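Local coordinates for protein F420-reducing hydrogenase, subunit beta (Methanothermobacter marburgensis, PDB 4OMF) that forms the FAD- and iron-sulfur-containing beta subunit of F420-reducing hydrogenase, which probably passes electrons from hydrogen oxidation to coenzyme F420, at residues F146-E149 and S154-L157. Residues are numbered along the deposited sequence; the frame is centred on the assembly and turned at random.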
ATOM      1  N   PHE C 146      32.228 -13.371   3.468  1.00 17.85           N
ATOM      2  CA  PHE C 146      33.163 -14.440   3.128  1.00 18.18           C
ATOM      3  C   PHE C 146      34.401 -13.866   2.453  1.00 22.25           C
ATOM      4  O   PHE C 146      35.525 -14.167   2.847  1.00 20.50           O
ATOM      5  CB  PHE C 146      32.523 -15.483   2.199  1.00 20.08           C
ATOM      6  CG  PHE C 146      31.243 -16.087   2.731  1.00 21.52           C
ATOM      7  CD1 PHE C 146      30.349 -16.694   1.872  1.00 22.64           C
ATOM      8  CD2 PHE C 146      30.948 -16.059   4.081  1.00 17.55           C
ATOM      9  CE1 PHE C 146      29.167 -17.250   2.350  1.00 25.41           C
ATOM     10  CE2 PHE C 146      29.768 -16.602   4.556  1.00 17.93           C
ATOM     11  CZ  PHE C 146      28.883 -17.199   3.693  1.00 19.42           C
ATOM     12  N   ILE C 147      34.177 -13.026   1.441  1.00 19.13           N
ATOM     13  CA  ILE C 147      35.230 -12.640   0.486  1.00 18.71           C
ATOM     14  C   ILE C 147      36.017 -11.397   0.917  1.00 22.04           C
ATOM     15  O   ILE C 147      37.243 -11.394   0.870  1.00 20.14           O
ATOM     16  CB  ILE C 147      34.606 -12.411  -0.914  1.00 20.91           C
ATOM     17  CG1 ILE C 147      34.159 -13.756  -1.500  1.00 21.89           C
ATOM     18  CG2 ILE C 147      35.572 -11.671  -1.847  1.00 22.21           C
ATOM     19  CD1 ILE C 147      33.161 -13.651  -2.640  1.00 21.29           C
ATOM     20  N   CYS C 148      35.306 -10.360   1.356  1.00 21.46           N
ATOM     21  CA  CYS C 148      35.945  -9.102   1.725  1.00 20.20           C
ATOM     22  C   CYS C 148      36.465  -9.081   3.156  1.00 24.96           C
ATOM     23  O   CYS C 148      37.446  -8.397   3.445  1.00 29.05           O
ATOM     24  CB  CYS C 148      34.984  -7.929   1.521  1.00 19.83           C
ATOM     25  SG  CYS C 148      34.315  -7.791  -0.141  1.00 25.87           S
ATOM     26  N   GLU C 149      35.801  -9.807   4.050  1.00 19.53           N
ATOM     27  CA  GLU C 149      36.150  -9.744   5.468  1.00 25.97           C
ATOM     28  C   GLU C 149      36.968 -10.974   5.862  1.00 26.28           C
ATOM     29  O   GLU C 149      38.120 -10.834   6.256  1.00 25.08           O
ATOM     30  CB  GLU C 149      34.894  -9.625   6.336  1.00 22.50           C
ATOM     31  CG  GLU C 149      33.978  -8.478   5.916  1.00 22.27           C
ATOM     32  CD  GLU C 149      34.564  -7.097   6.188  1.00 26.04           C
ATOM     33  OE1 GLU C 149      34.247  -6.169   5.423  1.00 31.53           O
ATOM     34  OE2 GLU C 149      35.312  -6.925   7.173  1.00 25.66           O
ATOM     35  N   SER C 154      38.520  -8.739  -2.214  1.00 23.95           N
ATOM     36  CA  SER C 154      37.305  -7.975  -2.524  1.00 20.95           C
ATOM     37  C   SER C 154      36.551  -8.661  -3.645  1.00 24.41           C
ATOM     38  O   SER C 154      37.069  -9.574  -4.280  1.00 22.83           O
ATOM     39  CB  SER C 154      37.635  -6.545  -2.917  1.00 22.33           C
ATOM     40  OG  SER C 154      38.249  -6.499  -4.203  1.00 25.38           O
ATOM     41  N   MET C 155      35.330  -8.213  -3.900  1.00 21.11           N
ATOM     42  CA  MET C 155      34.493  -8.877  -4.887  1.00 25.33           C
ATOM     43  C   MET C 155      35.153  -8.753  -6.272  1.00 23.30           C
ATOM     44  O   MET C 155      35.102  -9.679  -7.088  1.00 22.29           O
ATOM     45  CB  MET C 155      33.071  -8.287  -4.865  1.00 19.87           C
ATOM     46  CG  MET C 155      32.376  -8.441  -3.501  1.00 22.02           C
ATOM     47  SD  MET C 155      32.237 -10.164  -2.940  1.00 25.76           S
ATOM     48  CE  MET C 155      31.193 -10.854  -4.212  1.00 26.78           C
ATOM     49  N   GLU C 156      35.814  -7.627  -6.509  1.00 22.08           N
ATOM     50  CA  GLU C 156      36.423  -7.362  -7.798  1.00 22.87           C
ATOM     51  C   GLU C 156      37.633  -8.265  -8.063  1.00 21.57           C
ATOM     52  O   GLU C 156      37.961  -8.533  -9.216  1.00 26.35           O
ATOM     53  CB  GLU C 156      36.817  -5.876  -7.878  1.00 27.34           C
ATOM     54  CG  GLU C 156      37.463  -5.420  -9.176  1.00 39.96           C
ATOM     55  CD  GLU C 156      37.966  -3.979  -9.099  1.00 42.11           C
ATOM     56  OE1 GLU C 156      38.412  -3.550  -8.005  1.00 44.58           O
ATOM     57  OE2 GLU C 156      37.910  -3.277 -10.134  1.00 42.50           O
ATOM     58  N   LEU C 157      38.307  -8.721  -7.001  1.00 20.07           N
ATOM     59  CA  LEU C 157      39.459  -9.622  -7.152  1.00 20.99           C
ATOM     60  C   LEU C 157      39.060 -11.077  -7.415  1.00 22.08           C
ATOM     61  O   LEU C 157      39.912 -11.888  -7.766  1.00 20.43           O
ATOM     62  CB  LEU C 157      40.358  -9.569  -5.907  1.00 20.89           C
ATOM     63  CG  LEU C 157      41.521  -8.568  -5.940  1.00 21.69           C
ATOM     64  CD1 LEU C 157      41.000  -7.157  -6.068  1.00 25.05           C
ATOM     65  CD2 LEU C 157      42.363  -8.707  -4.686  1.00 22.07           C
TER
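Ser154 meets Ile147 and Cys148, in the last turn of helix 140-150, through its backbone, its CB being directed away from the helix. Its CA lies 3.8 Å from Cys148 SG. The CA atoms of Cys148 and Ser154 are 4.6 Å apart. Beside this, CG2 of Ile147 rests on the Ser154 peptide group, 3.5 Å from Ser154 O, a van der Waals contact; the same oxygen accepts a weak hydrogen bond from Leu157 N, 3.1 Å away. No hydrogen bond joins the two segments, but Ile147 and Val153 are joined by a backbone hydrogen bond just ahead of Ser154. The chain thus folds back on the helix it has just left, a helix-to-strand connection in which residues 154-157 form a turn before strand 160-164 of the small antiparallel three-stranded sheet. At Met155 the contact passes to side chains. With CG anti to its own carbonyl carbon (chi1 -60°), and further bends at chi2 and chi3, the thioether curls back toward the helix. Its SD sits 3.6 Å from Ile147 CD1, the two side chains crossing roughly perpendicularly, while CE also touches that methyl, at 3.8 Å. Nearer the backbone, Met155 CG packs against Cys148 SG at 3.9 Å. An alanine in place of Ile147 would probably leave Met155 SD without both methyls, with only CB near it, and the Ser154 carbonyl without its methyl neighbour. Tyr140 and Gln144, earlier on the same helix, and Trp55, from the loop just ahead of strand 56-62, also touch Met155, whose side chain lies about 12 Å from the bound FAD.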